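Local coordinates for protein interpain A (Prevotella intermedia, PDB 3BB7) that probably acts as a cysteine protease of the peptidase C10 family, captured here as a zymogen fragment in which part of the inhibitory prodomain precedes the protease domain, at residues D210-L215 against D312-V317; G136-H141 against C189-E194; H267-D272 against V282-N287; T88-T93 against T121-N126. The protein carries 1 engineered substitution. One frame throughout, in Å; residues are numbered along the deposited sequence.

Contact 1 (D210-L215 against D312-V317)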
loop_
_atom_site.group_PDB
_atom_site.type_symbol
_atom_site.label_atom_id
_atom_site.label_comp_id
_atom_site.label_asym_id
_atom_site.label_seq_id
_atom_site.Cartn_x
_atom_site.Cartn_y
_atom_site.Cartn_z
ATOM N N ASP A 210 -4.726 -4.338 -13.708
ATOM C CA ASP A 210 -4.106 -3.409 -14.657
ATOM C C ASP A 210 -2.702 -3.030 -14.188
ATOM O O ASP A 210 -1.785 -2.912 -15.004
ATOM C CB ASP A 210 -4.989 -2.187 -14.833
ATOM C CG ASP A 210 -6.294 -2.491 -15.525
ATOM O OD1 ASP A 210 -6.344 -3.345 -16.437
ATOM O OD2 ASP A 210 -7.284 -1.815 -15.152
ATOM N N CYS A 211 -2.520 -2.889 -12.873
ATOM C CA CYS A 211 -1.193 -2.653 -12.327
ATOM C C CYS A 211 -0.224 -3.789 -12.755
ATOM O O CYS A 211 0.848 -3.515 -13.327
ATOM C CB CYS A 211 -1.291 -2.524 -10.807
ATOM S SG CYS A 211 0.285 -2.258 -9.980
ATOM N N ALA A 212 -0.639 -5.049 -12.565
ATOM C CA ALA A 212 0.197 -6.201 -12.886
ATOM C C ALA A 212 0.483 -6.225 -14.406
ATOM O O ALA A 212 1.625 -6.428 -14.831
ATOM C CB ALA A 212 -0.521 -7.458 -12.459
ATOM N N ALA A 213 -0.532 -6.000 -15.235
ATOM C CA ALA A 213 -0.348 -5.985 -16.699
ATOM C C ALA A 213 0.633 -4.920 -17.148
ATOM O O ALA A 213 1.476 -5.172 -18.012
ATOM C CB ALA A 213 -1.690 -5.844 -17.408
ATOM N N GLY A 214 0.552 -3.745 -16.536
ATOM C CA GLY A 214 1.399 -2.640 -16.929
ATOM C C GLY A 214 2.822 -2.868 -16.439
ATOM O O GLY A 214 3.789 -2.423 -17.064
ATOM N N LEU A 215 2.962 -3.491 -15.267
ATOM C CA LEU A 215 4.286 -3.832 -14.786
ATOM C C LEU A 215 4.978 -4.818 -15.748
ATOM O O LEU A 215 6.181 -4.663 -16.035
ATOM C CB LEU A 215 4.197 -4.391 -13.360
ATOM C CG LEU A 215 4.046 -3.315 -12.274
ATOM C CD1 LEU A 215 3.562 -3.953 -10.950
ATOM C CD2 LEU A 215 5.337 -2.537 -12.041
ATOM N N ASP A 312 -6.141 -7.622 -2.798
ATOM C CA ASP A 312 -5.432 -8.138 -3.945
ATOM C C ASP A 312 -3.956 -7.899 -3.679
ATOM O O ASP A 312 -3.593 -7.008 -2.896
ATOM C CB ASP A 312 -5.800 -7.355 -5.213
ATOM C CG ASP A 312 -7.296 -7.264 -5.448
ATOM O OD1 ASP A 312 -7.768 -6.172 -5.849
ATOM O OD2 ASP A 312 -8.002 -8.267 -5.221
ATOM N N MET A 313 -3.090 -8.673 -4.317
ATOM C CA MET A 313 -1.666 -8.363 -4.258
ATOM C C MET A 313 -1.084 -8.475 -5.642
ATOM O O MET A 313 -1.561 -9.251 -6.483
ATOM C CB MET A 313 -0.914 -9.233 -3.233
ATOM C CG MET A 313 -0.482 -10.591 -3.680
ATOM S SD MET A 313 0.787 -11.453 -2.668
ATOM C CE MET A 313 -0.143 -11.713 -1.156
ATOM N N VAL A 314 -0.008 -7.739 -5.868
ATOM C CA VAL A 314 0.793 -7.947 -7.067
ATOM C C VAL A 314 2.092 -8.518 -6.560
ATOM O O VAL A 314 2.794 -7.853 -5.759
ATOM C CB VAL A 314 1.026 -6.662 -7.871
ATOM C CG1 VAL A 314 1.932 -6.980 -9.043
ATOM C CG2 VAL A 314 -0.292 -6.097 -8.354
ATOM N N ARG A 315 2.394 -9.749 -6.979
ATOM C CA ARG A 315 3.655 -10.386 -6.646
ATOM C C ARG A 315 4.461 -10.554 -7.938
ATOM O O ARG A 315 3.953 -10.273 -9.040
ATOM C CB ARG A 315 3.409 -11.711 -5.908
ATOM C CG ARG A 315 2.799 -12.799 -6.741
ATOM C CD ARG A 315 2.573 -14.070 -5.905
ATOM N NE ARG A 315 1.799 -15.007 -6.703
ATOM C CZ ARG A 315 1.528 -16.252 -6.336
ATOM N NH1 ARG A 315 2.002 -16.719 -5.181
ATOM N NH2 ARG A 315 0.777 -17.019 -7.126
ATOM N N GLY A 316 5.725 -10.965 -7.823
ATOM C CA GLY A 316 6.562 -11.167 -9.004
ATOM C C GLY A 316 7.311 -9.925 -9.446
ATOM O O GLY A 316 7.820 -9.883 -10.547
ATOM N N VAL A 317 7.367 -8.904 -8.589
ATOM C CA VAL A 317 8.082 -7.674 -8.891
ATOM C C VAL A 317 9.409 -7.708 -8.135
ATOM O O VAL A 317 9.460 -7.675 -6.881
ATOM C CB VAL A 317 7.261 -6.435 -8.501
ATOM C CG1 VAL A 317 8.040 -5.146 -8.791
ATOM C CG2 VAL A 317 5.911 -6.422 -9.278
#

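Contact 2 (G136-H141 against C189-E194)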
loop_
_atom_site.group_PDB
_atom_site.type_symbol
_atom_site.label_atom_id
_atom_site.label_comp_id
_atom_site.label_asym_id
_atom_site.label_seq_id
_atom_site.Cartn_x
_atom_site.Cartn_y
_atom_site.Cartn_z
ATOM N N GLY A 136 8.108 1.013 -24.379
ATOM C CA GLY A 136 6.909 1.492 -25.042
ATOM C C GLY A 136 6.334 2.769 -24.454
ATOM O O GLY A 136 7.040 3.536 -23.782
ATOM N N SER A 137 5.057 3.034 -24.750
ATOM C CA SER A 137 4.411 4.274 -24.325
ATOM C C SER A 137 2.939 4.031 -24.183
ATOM O O SER A 137 2.412 3.074 -24.734
ATOM C CB SER A 137 4.647 5.390 -25.356
ATOM O OG SER A 137 4.224 5.013 -26.649
ATOM N N HIS A 138 2.283 4.901 -23.418
ATOM C CA HIS A 138 0.849 4.776 -23.219
ATOM C C HIS A 138 0.284 6.094 -22.736
ATOM O O HIS A 138 0.987 6.903 -22.150
ATOM C CB HIS A 138 0.547 3.685 -22.185
ATOM C CG HIS A 138 -0.905 3.327 -22.056
ATOM N ND1 HIS A 138 -1.666 2.880 -23.115
ATOM C CD2 HIS A 138 -1.711 3.274 -20.962
ATOM C CE1 HIS A 138 -2.889 2.599 -22.682
ATOM N NE2 HIS A 138 -2.940 2.824 -21.382
ATOM N N THR A 139 -1.016 6.271 -22.977
ATOM C CA THR A 139 -1.740 7.469 -22.597
ATOM C C THR A 139 -3.051 7.078 -21.919
ATOM O O THR A 139 -3.716 6.119 -22.365
ATOM C CB THR A 139 -2.023 8.314 -23.862
ATOM O OG1 THR A 139 -0.778 8.708 -24.446
ATOM C CG2 THR A 139 -2.832 9.575 -23.536
ATOM N N VAL A 140 -3.384 7.750 -20.809
ATOM C CA VAL A 140 -4.756 7.729 -20.289
ATOM C C VAL A 140 -5.315 9.149 -20.362
ATOM O O VAL A 140 -4.604 10.093 -20.754
ATOM C CB VAL A 140 -4.817 7.168 -18.863
ATOM C CG1 VAL A 140 -4.197 5.764 -18.808
ATOM C CG2 VAL A 140 -4.118 8.095 -17.844
ATOM N N HIS A 141 -6.592 9.321 -20.040
ATOM C CA HIS A 141 -7.244 10.630 -20.204
ATOM C C HIS A 141 -7.889 11.069 -18.914
ATOM O O HIS A 141 -8.266 10.235 -18.068
ATOM C CB HIS A 141 -8.266 10.583 -21.360
ATOM C CG HIS A 141 -7.608 10.401 -22.695
ATOM N ND1 HIS A 141 -7.320 9.157 -23.225
ATOM C CD2 HIS A 141 -7.099 11.308 -23.569
ATOM C CE1 HIS A 141 -6.685 9.305 -24.379
ATOM N NE2 HIS A 141 -6.553 10.599 -24.618
ATOM N N CYS A 189 3.982 5.048 -13.197
ATOM C CA CYS A 189 3.288 3.942 -12.494
ATOM C C CYS A 189 1.785 4.080 -12.639
ATOM O O CYS A 189 1.084 3.050 -12.787
ATOM C CB CYS A 189 3.674 3.897 -11.022
ATOM S SG CYS A 189 5.374 3.321 -10.763
ATOM N N GLY A 190 1.276 5.317 -12.571
ATOM C CA GLY A 190 -0.176 5.514 -12.770
ATOM C C GLY A 190 -0.618 5.170 -14.188
ATOM O O GLY A 190 -1.604 4.430 -14.394
ATOM N N VAL A 191 0.050 5.741 -15.193
ATOM C CA VAL A 191 -0.341 5.485 -16.587
ATOM C C VAL A 191 -0.265 3.975 -16.888
ATOM O O VAL A 191 -1.159 3.401 -17.519
ATOM C CB VAL A 191 0.534 6.293 -17.550
ATOM C CG1 VAL A 191 0.300 5.842 -18.998
ATOM C CG2 VAL A 191 0.235 7.800 -17.361
ATOM N N ALA A 192 0.800 3.319 -16.429
ATOM C CA ALA A 192 0.949 1.854 -16.606
ATOM C C ALA A 192 -0.203 1.060 -15.989
ATOM O O ALA A 192 -0.555 -0.016 -16.497
ATOM C CB ALA A 192 2.240 1.380 -16.032
ATOM N N SER A 193 -0.807 1.600 -14.928
ATOM C CA SER A 193 -1.873 0.936 -14.197
ATOM C C SER A 193 -3.243 1.342 -14.672
ATOM O O SER A 193 -4.248 0.992 -14.034
ATOM C CB SER A 193 -1.728 1.231 -12.710
ATOM O OG SER A 193 -0.498 0.687 -12.218
ATOM N N GLU A 194 -3.304 2.062 -15.806
ATOM C CA GLU A 194 -4.593 2.575 -16.340
ATOM C C GLU A 194 -5.349 3.418 -15.308
ATOM O O GLU A 194 -6.582 3.319 -15.163
ATOM C CB GLU A 194 -5.471 1.440 -16.853
ATOM C CG GLU A 194 -6.489 1.833 -17.908
ATOM C CD GLU A 194 -5.868 2.328 -19.208
ATOM O OE1 GLU A 194 -6.610 2.973 -19.992
ATOM O OE2 GLU A 194 -4.667 2.073 -19.440
HETATM O O HOH W 1 -5.953 4.581 -22.021
#

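Contact 3 (H267-D272 against V282-N287)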
loop_
_atom_site.group_PDB
_atom_site.type_symbol
_atom_site.label_atom_id
_atom_site.label_comp_id
_atom_site.label_asym_id
_atom_site.label_seq_id
_atom_site.Cartn_x
_atom_site.Cartn_y
_atom_site.Cartn_z
ATOM N N HIS A 267 -7.743 1.590 -2.116
ATOM C CA HIS A 267 -6.708 1.614 -1.115
ATOM C C HIS A 267 -5.577 0.767 -1.656
ATOM O O HIS A 267 -5.788 -0.232 -2.359
ATOM C CB HIS A 267 -7.209 1.022 0.218
ATOM C CG HIS A 267 -8.144 -0.132 0.051
ATOM N ND1 HIS A 267 -7.768 -1.449 0.230
ATOM C CD2 HIS A 267 -9.457 -0.157 -0.277
ATOM C CE1 HIS A 267 -8.804 -2.235 -0.018
ATOM N NE2 HIS A 267 -9.843 -1.473 -0.315
ATOM N N ALA A 268 -4.358 1.141 -1.332
ATOM C CA ALA A 268 -3.212 0.310 -1.687
ATOM C C ALA A 268 -2.037 0.745 -0.855
ATOM O O ALA A 268 -1.957 1.888 -0.408
ATOM C CB ALA A 268 -2.883 0.394 -3.213
ATOM N N PHE A 269 -1.129 -0.190 -0.630
ATOM C CA PHE A 269 -0.031 0.036 0.264
ATOM C C PHE A 269 1.004 -1.020 -0.041
ATOM O O PHE A 269 0.783 -1.894 -0.903
ATOM C CB PHE A 269 -0.490 0.010 1.740
ATOM C CG PHE A 269 -1.316 -1.206 2.137
ATOM C CD1 PHE A 269 -0.709 -2.386 2.608
ATOM C CD2 PHE A 269 -2.703 -1.154 2.086
ATOM C CE1 PHE A 269 -1.485 -3.482 3.014
ATOM C CE2 PHE A 269 -3.480 -2.258 2.503
ATOM C CZ PHE A 269 -2.864 -3.406 2.937
ATOM N N VAL A 270 2.129 -0.943 0.660
ATOM C CA VAL A 270 3.194 -1.923 0.491
ATOM C C VAL A 270 3.352 -2.739 1.773
ATOM O O VAL A 270 3.408 -2.158 2.880
ATOM C CB VAL A 270 4.555 -1.278 0.103
ATOM C CG1 VAL A 270 5.628 -2.345 -0.117
ATOM C CG2 VAL A 270 4.358 -0.402 -1.125
ATOM N N ILE A 271 3.423 -4.066 1.629
ATOM C CA ILE A 271 3.876 -4.910 2.759
ATOM C C ILE A 271 5.354 -5.111 2.565
ATOM O O ILE A 271 5.802 -5.685 1.551
ATOM C CB ILE A 271 3.164 -6.284 2.818
ATOM C CG1 ILE A 271 1.655 -6.077 3.095
ATOM C CG2 ILE A 271 3.865 -7.228 3.863
ATOM C CD1 ILE A 271 0.865 -7.365 2.928
ATOM N N ASP A 272 6.127 -4.678 3.547
ATOM C CA ASP A 272 7.568 -4.715 3.413
ATOM C C ASP A 272 8.283 -5.392 4.565
ATOM O O ASP A 272 9.475 -5.184 4.773
ATOM C CB ASP A 272 8.139 -3.317 3.131
ATOM C CG ASP A 272 8.024 -2.376 4.291
ATOM O OD1 ASP A 272 8.727 -1.337 4.251
ATOM O OD2 ASP A 272 7.255 -2.649 5.255
ATOM N N VAL A 282 3.758 -2.331 7.187
ATOM C CA VAL A 282 2.951 -1.652 6.173
ATOM C C VAL A 282 3.448 -0.221 5.948
ATOM O O VAL A 282 3.672 0.539 6.911
ATOM C CB VAL A 282 1.484 -1.584 6.586
ATOM C CG1 VAL A 282 0.639 -0.849 5.540
ATOM C CG2 VAL A 282 0.896 -2.988 6.835
ATOM N N ASN A 283 3.625 0.100 4.665
ATOM C CA ASN A 283 3.868 1.462 4.219
ATOM C C ASN A 283 2.627 1.913 3.478
ATOM O O ASN A 283 2.369 1.451 2.388
ATOM C CB ASN A 283 5.114 1.506 3.338
ATOM C CG ASN A 283 5.521 2.928 2.981
ATOM O OD1 ASN A 283 4.682 3.729 2.574
ATOM N ND2 ASN A 283 6.808 3.254 3.182
ATOM N N TRP A 284 1.829 2.770 4.103
ATOM C CA TRP A 284 0.521 3.137 3.555
ATOM C C TRP A 284 0.609 4.090 2.372
ATOM O O TRP A 284 -0.412 4.334 1.730
ATOM C CB TRP A 284 -0.354 3.826 4.612
ATOM C CG TRP A 284 -0.578 3.016 5.865
ATOM C CD1 TRP A 284 0.024 3.210 7.083
ATOM C CD2 TRP A 284 -1.477 1.908 6.027
ATOM N NE1 TRP A 284 -0.454 2.291 7.998
ATOM C CE2 TRP A 284 -1.351 1.466 7.371
ATOM C CE3 TRP A 284 -2.343 1.210 5.154
ATOM C CZ2 TRP A 284 -2.069 0.393 7.877
ATOM C CZ3 TRP A 284 -3.067 0.103 5.687
ATOM C CH2 TRP A 284 -2.913 -0.275 7.029
ATOM N N GLY A 285 1.780 4.658 2.115
ATOM C CA GLY A 285 1.954 5.606 1.007
ATOM C C GLY A 285 1.234 6.918 1.294
ATOM O O GLY A 285 0.719 7.554 0.391
ATOM N N TRP A 286 1.226 7.333 2.565
ATOM C CA TRP A 286 0.594 8.590 2.949
ATOM C C TRP A 286 1.581 9.405 3.752
ATOM O O TRP A 286 1.318 9.789 4.892
ATOM C CB TRP A 286 -0.735 8.388 3.671
ATOM C CG TRP A 286 -1.619 9.611 3.569
ATOM C CD1 TRP A 286 -1.797 10.579 4.522
ATOM C CD2 TRP A 286 -2.427 10.009 2.434
ATOM N NE1 TRP A 286 -2.658 11.531 4.063
ATOM C CE2 TRP A 286 -3.051 11.221 2.780
ATOM C CE3 TRP A 286 -2.662 9.461 1.158
ATOM C CZ2 TRP A 286 -3.938 11.886 1.908
ATOM C CZ3 TRP A 286 -3.553 10.119 0.285
ATOM C CH2 TRP A 286 -4.175 11.318 0.670
ATOM N N ASN A 287 2.746 9.636 3.146
ATOM C CA ASN A 287 3.803 10.486 3.714
ATOM C C ASN A 287 4.337 9.965 5.033
ATOM O O ASN A 287 4.816 10.760 5.878
ATOM C CB ASN A 287 3.305 11.942 3.851
ATOM C CG ASN A 287 2.603 12.386 2.599
ATOM O OD1 ASN A 287 3.228 12.467 1.546
ATOM N ND2 ASN A 287 1.283 12.541 2.674
HETATM O O HOH W 2 8.145 1.145 5.035
#

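Contact 4 (T88-T93 against T121-N126). Unlike the reference sequence in segment 121-126: Val124 (reference Ala).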
loop_
_atom_site.group_PDB
_atom_site.type_symbol
_atom_site.label_atom_id
_atom_site.label_comp_id
_atom_site.label_asym_id
_atom_site.label_seq_id
_atom_site.Cartn_x
_atom_site.Cartn_y
_atom_site.Cartn_z
ATOM N N THR A 88 11.187 -4.217 8.257
ATOM C CA THR A 88 10.822 -3.203 7.268
ATOM C C THR A 88 11.910 -2.957 6.222
ATOM O O THR A 88 12.997 -2.480 6.567
ATOM C CB THR A 88 10.518 -1.899 8.041
ATOM O OG1 THR A 88 9.548 -2.197 9.056
ATOM C CG2 THR A 88 9.981 -0.777 7.106
ATOM N N LEU A 89 11.598 -3.291 4.961
ATOM C CA LEU A 89 12.532 -3.171 3.857
ATOM C C LEU A 89 12.616 -1.788 3.215
ATOM O O LEU A 89 13.715 -1.369 2.801
ATOM C CB LEU A 89 12.178 -4.195 2.761
ATOM C CG LEU A 89 12.414 -5.648 3.196
ATOM C CD1 LEU A 89 11.829 -6.629 2.185
ATOM C CD2 LEU A 89 13.914 -5.958 3.386
ATOM N N LEU A 90 11.474 -1.092 3.079
ATOM C CA LEU A 90 11.516 0.202 2.399
ATOM C C LEU A 90 12.104 1.303 3.297
ATOM O O LEU A 90 11.993 1.248 4.542
ATOM C CB LEU A 90 10.090 0.612 2.012
ATOM C CG LEU A 90 9.475 0.172 0.685
ATOM C CD1 LEU A 90 9.848 -1.176 0.088
ATOM C CD2 LEU A 90 7.953 0.413 0.739
ATOM N N THR A 91 12.702 2.326 2.667
ATOM C CA THR A 91 13.190 3.500 3.422
ATOM C C THR A 91 12.418 4.778 3.072
ATOM O O THR A 91 12.641 5.836 3.670
ATOM C CB THR A 91 14.685 3.728 3.143
ATOM O OG1 THR A 91 14.904 3.821 1.729
ATOM C CG2 THR A 91 15.497 2.530 3.713
ATOM N N THR A 92 11.517 4.676 2.092
ATOM C CA THR A 92 10.803 5.839 1.610
ATOM C C THR A 92 9.509 6.052 2.407
ATOM O O THR A 92 8.944 5.114 2.985
ATOM C CB THR A 92 10.438 5.674 0.131
ATOM O OG1 THR A 92 9.790 4.402 -0.065
ATOM C CG2 THR A 92 11.669 5.756 -0.733
ATOM N N THR A 93 9.045 7.298 2.431
ATOM C CA THR A 93 7.770 7.630 3.026
ATOM C C THR A 93 6.970 8.475 2.044
ATOM O O THR A 93 6.631 9.625 2.303
ATOM C CB THR A 93 7.935 8.357 4.382
ATOM O OG1 THR A 93 8.906 9.400 4.256
ATOM C CG2 THR A 93 8.373 7.370 5.451
ATOM N N THR A 121 3.300 1.154 -5.997
ATOM C CA THR A 121 4.156 0.601 -7.047
ATOM C C THR A 121 5.472 1.370 -7.140
ATOM O O THR A 121 6.542 0.768 -7.217
ATOM C CB THR A 121 3.393 0.643 -8.383
ATOM O OG1 THR A 121 2.187 -0.126 -8.253
ATOM C CG2 THR A 121 4.227 0.047 -9.498
ATOM N N ALA A 122 5.418 2.701 -7.090
ATOM C CA ALA A 122 6.659 3.490 -7.191
ATOM C C ALA A 122 7.614 3.141 -6.037
ATOM O O ALA A 122 8.829 3.030 -6.246
ATOM C CB ALA A 122 6.315 4.982 -7.230
ATOM N N GLN A 123 7.070 2.960 -4.832
ATOM C CA GLN A 123 7.957 2.659 -3.699
ATOM C C GLN A 123 8.592 1.275 -3.857
ATOM O O GLN A 123 9.762 1.081 -3.510
ATOM C CB GLN A 123 7.246 2.786 -2.369
ATOM C CG GLN A 123 6.846 4.223 -2.041
ATOM C CD GLN A 123 6.367 4.395 -0.609
ATOM O OE1 GLN A 123 7.102 4.900 0.256
ATOM N NE2 GLN A 123 5.133 3.980 -0.348
ATOM N N VAL A 124 7.840 0.297 -4.367
ATOM C CA VAL A 124 8.452 -1.002 -4.624
ATOM C C VAL A 124 9.503 -0.929 -5.738
ATOM O O VAL A 124 10.585 -1.482 -5.582
ATOM C CB VAL A 124 7.363 -2.058 -4.922
ATOM C CG1 VAL A 124 8.020 -3.430 -5.328
ATOM C CG2 VAL A 124 6.506 -2.251 -3.675
ATOM N N LEU A 125 9.219 -0.252 -6.849
ATOM C CA LEU A 125 10.237 -0.126 -7.919
ATOM C C LEU A 125 11.488 0.583 -7.420
ATOM O O LEU A 125 12.623 0.171 -7.723
ATOM C CB LEU A 125 9.659 0.634 -9.112
ATOM C CG LEU A 125 8.971 -0.276 -10.159
ATOM C CD1 LEU A 125 8.031 -1.339 -9.549
ATOM C CD2 LEU A 125 8.296 0.514 -11.273
ATOM N N ASN A 126 11.311 1.604 -6.592
ATOM C CA ASN A 126 12.452 2.322 -6.067
ATOM C C ASN A 126 13.295 1.434 -5.139
ATOM O O ASN A 126 14.513 1.561 -5.065
ATOM C CB ASN A 126 12.015 3.571 -5.292
ATOM C CG ASN A 126 13.213 4.334 -4.745
ATOM O OD1 ASN A 126 14.044 4.862 -5.511
ATOM N ND2 ASN A 126 13.310 4.395 -3.418
HETATM O O HOH W 3 11.160 2.815 -1.909
#

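Contact 1 (D210-L215 against D312-V317)
Leu215 sends its CD1 methyl into the angle between two valines, meeting Val314 CG1 at 3.9 Å and Val317 CG2 at 3.8 Å. It runs obliquely to the first valine and at about a right angle to the second. Val314 answers with both branches. With CG1 anti to the backbone N (chi1 177°), this methyl faces Leu215 and also approaches Ala212 CB at 4.2 Å. Val314 CG2, anti to the carbonyl carbon, reaches the thiol of Cys211, lying 4.2 Å from its SG. Three helix side chains, Cys211, Ala212 and Leu215, thus converge on the forked side chain of Val314, while Val317, past the strand end and Gly316 with its positive phi, closes the group beside Leu215. Here helix 208-218 packs on the large antiparallel sheet. Its segment runs almost parallel to strand 312-315, at 10° with the axes 8.9 Å apart, and the small side chain of Ala212 is consistent with so near an approach. No hydrogen bond crosses the interface, and every touching residue is buried. Helix 116-128 also packs on Cys211 and Leu215, through Val117, Thr121 and Leu125. Met313, in contrast, packs against Trp237, Ile240 and Val241 of helix 234-246.

Contact 2 (G136-H141 against C189-E194)
Val191, in the last turn of helix 176-192, meets strand 138-142 through its CG1 methyl, which lies 3.4 Å from His138 O and 3.8 Å from His138 CD2. Being anti to the backbone N (chi1 170°), CG1 is placed against the histidine, whose side chain it meets obliquely. Val191 CG2 approaches the same strand more loosely, 4.4 Å from Val140 CG2. The carbonyl oxygen of Val191 also takes part, lying in the plane of the His138 ring at its edge, 3.5 Å from His138 CD2. Ser193 is the first residue to leave helical backbone angles, and its OG turns back to bond Cys189 O. Glu194 follows with positive phi as the C-prime residue of a Schellman motif: its own N bonds Val191 O, and Met195 N bonds Gly190 O. The helix end therefore delivers the glutamate to the strand. Its chain, bent at chi2, brings OE2 to 2.7 Å from His138 NE2 in a hydrogen bond of 157° that uses the syn lone pair of OE2. OE2 lies close to the ring plane, although the carboxylate is turned 50° from the ring. Val140 CG1 lies against this carboxylate, 3.8 Å from Glu194 OE2. The other oxygen, OE1, accepts from a water that donates to Thr139 O as well, so both carboxylate oxygens are tied to the strand. Tyr218 of helix 208-218 meets the His138 ring, and strand 150-154 pairs with strand 138-142, its Ile152 touching both Val140 and Val191.

Contact 3 (H267-D272 against V282-N287)
The β-hairpin of strands 267-274 and 280-283 belongs to the large antiparallel sheet and carries His267, the predicted proton acceptor; in it Val270 and Asn283 form an antiparallel hydrogen-bonded pair. Val270 N bonds Asn283 O at 3.0 Å, and Asn283 N returns to Val270 O at 2.9 Å, both nearly straight. Beyond them Val282 CA lies 3.4 Å from Val270 O in a CA-H...O contact. Phe269 has CG between its backbone N and carbonyl carbon (chi1 51°), which lays its ring alongside Trp284, both side chains pointing the same way. The tryptophan turns an edge to the phenyl face, Trp284 CZ3 lying 3.8 Å from Phe269 CD2, with planes at 61°. Val282 CG1 sits over a face of the Trp284 ring and touches Phe269 CD1 at 3.6 Å. Where the strand ends, Asn283 OD1 accepts from Gly285 N in an Asx turn and from Gln123 NE2, while its ND2 donates to Thr92 O and to a water. That water donates to Asp272 OD1, whose partner oxygen OD2 is hydrogen-bonded to Ser281 OG. With all these bonds the buried Asn283 amide is held in one orientation, its oxygen accepting and its nitrogen donating.

Contact 4 (T88-T93 against T121-N126)
Gln123 OE1 accepts two hydrogen bonds from the loop: Thr92 OG1 donates to it at 2.8 Å, and Trp94 N, just beyond the segment, donates as well. The hydroxyl comes in at 115° to the C=O bond and 29° off the carbonyl plane, so it approaches the oxygen well off the direction of that bond and tilted out of the amide plane. OG1 of Thr92 sits between its own backbone N and carbonyl carbon (chi1 51°), which turns it toward the helix. Thr92 and Gln123 run alongside each other, pointing opposite ways, the glutamine extended beyond CG. OG1 also accepts from a water that ties three groups together: it donates to Thr92 OG1 at 2.8 Å and to Gln123 O at 2.7 Å, and accepts from Asn126 ND2 at 3.1 Å. The loop 88-93 is thereby fastened to helix 116-128, the helix that, as in papain-like proteases, carries the predicted nucleophile position at its start; that residue, Ala116, is engineered here. Next to the polar pair, Leu90 crosses Gln123 at about a right angle, Leu90 CD2 resting 4.0 Å from Gln123 CB. One turn further along the helix, the Thr92 methyl CG2 lies 3.4 Å from Asn126 ND2. Thr92 O and Gln123 OE1 stand 3.3 Å apart as two acceptors, a closeness that donors probably offset: Thr92 O has one from strand 280-283, and OE1 has the two already named. Trp94, Trp163 and Met166 pack on Asn126, and Val270 of strand 267-274 touches both Leu90 and Val124.

Contacts 1, 3 and 4 are buried, whereas contact 2 is only partly so and lies farthest from the chain centre. Helix 116-128, the helical side of contact 4, is where they meet: Thr121 touches Cys211 and Leu215 of contact 1 and Cys189 of contact 2, and Val124 packs on Val270 of contact 3. Contacts 1 and 3 share the large sheet without touching; the former is wholly apolar, the latter mixes strand pairing with aromatic packing. Contact 4, unlike contact 1, is a buried polar network of amide, hydroxyl and water, joined to contact 3 by hydrogen bonds from Asn283 to Thr92 and from Leu89 to Asp272. Contact 2 depends on a histidine-carboxylate bond instead, nearer the surface.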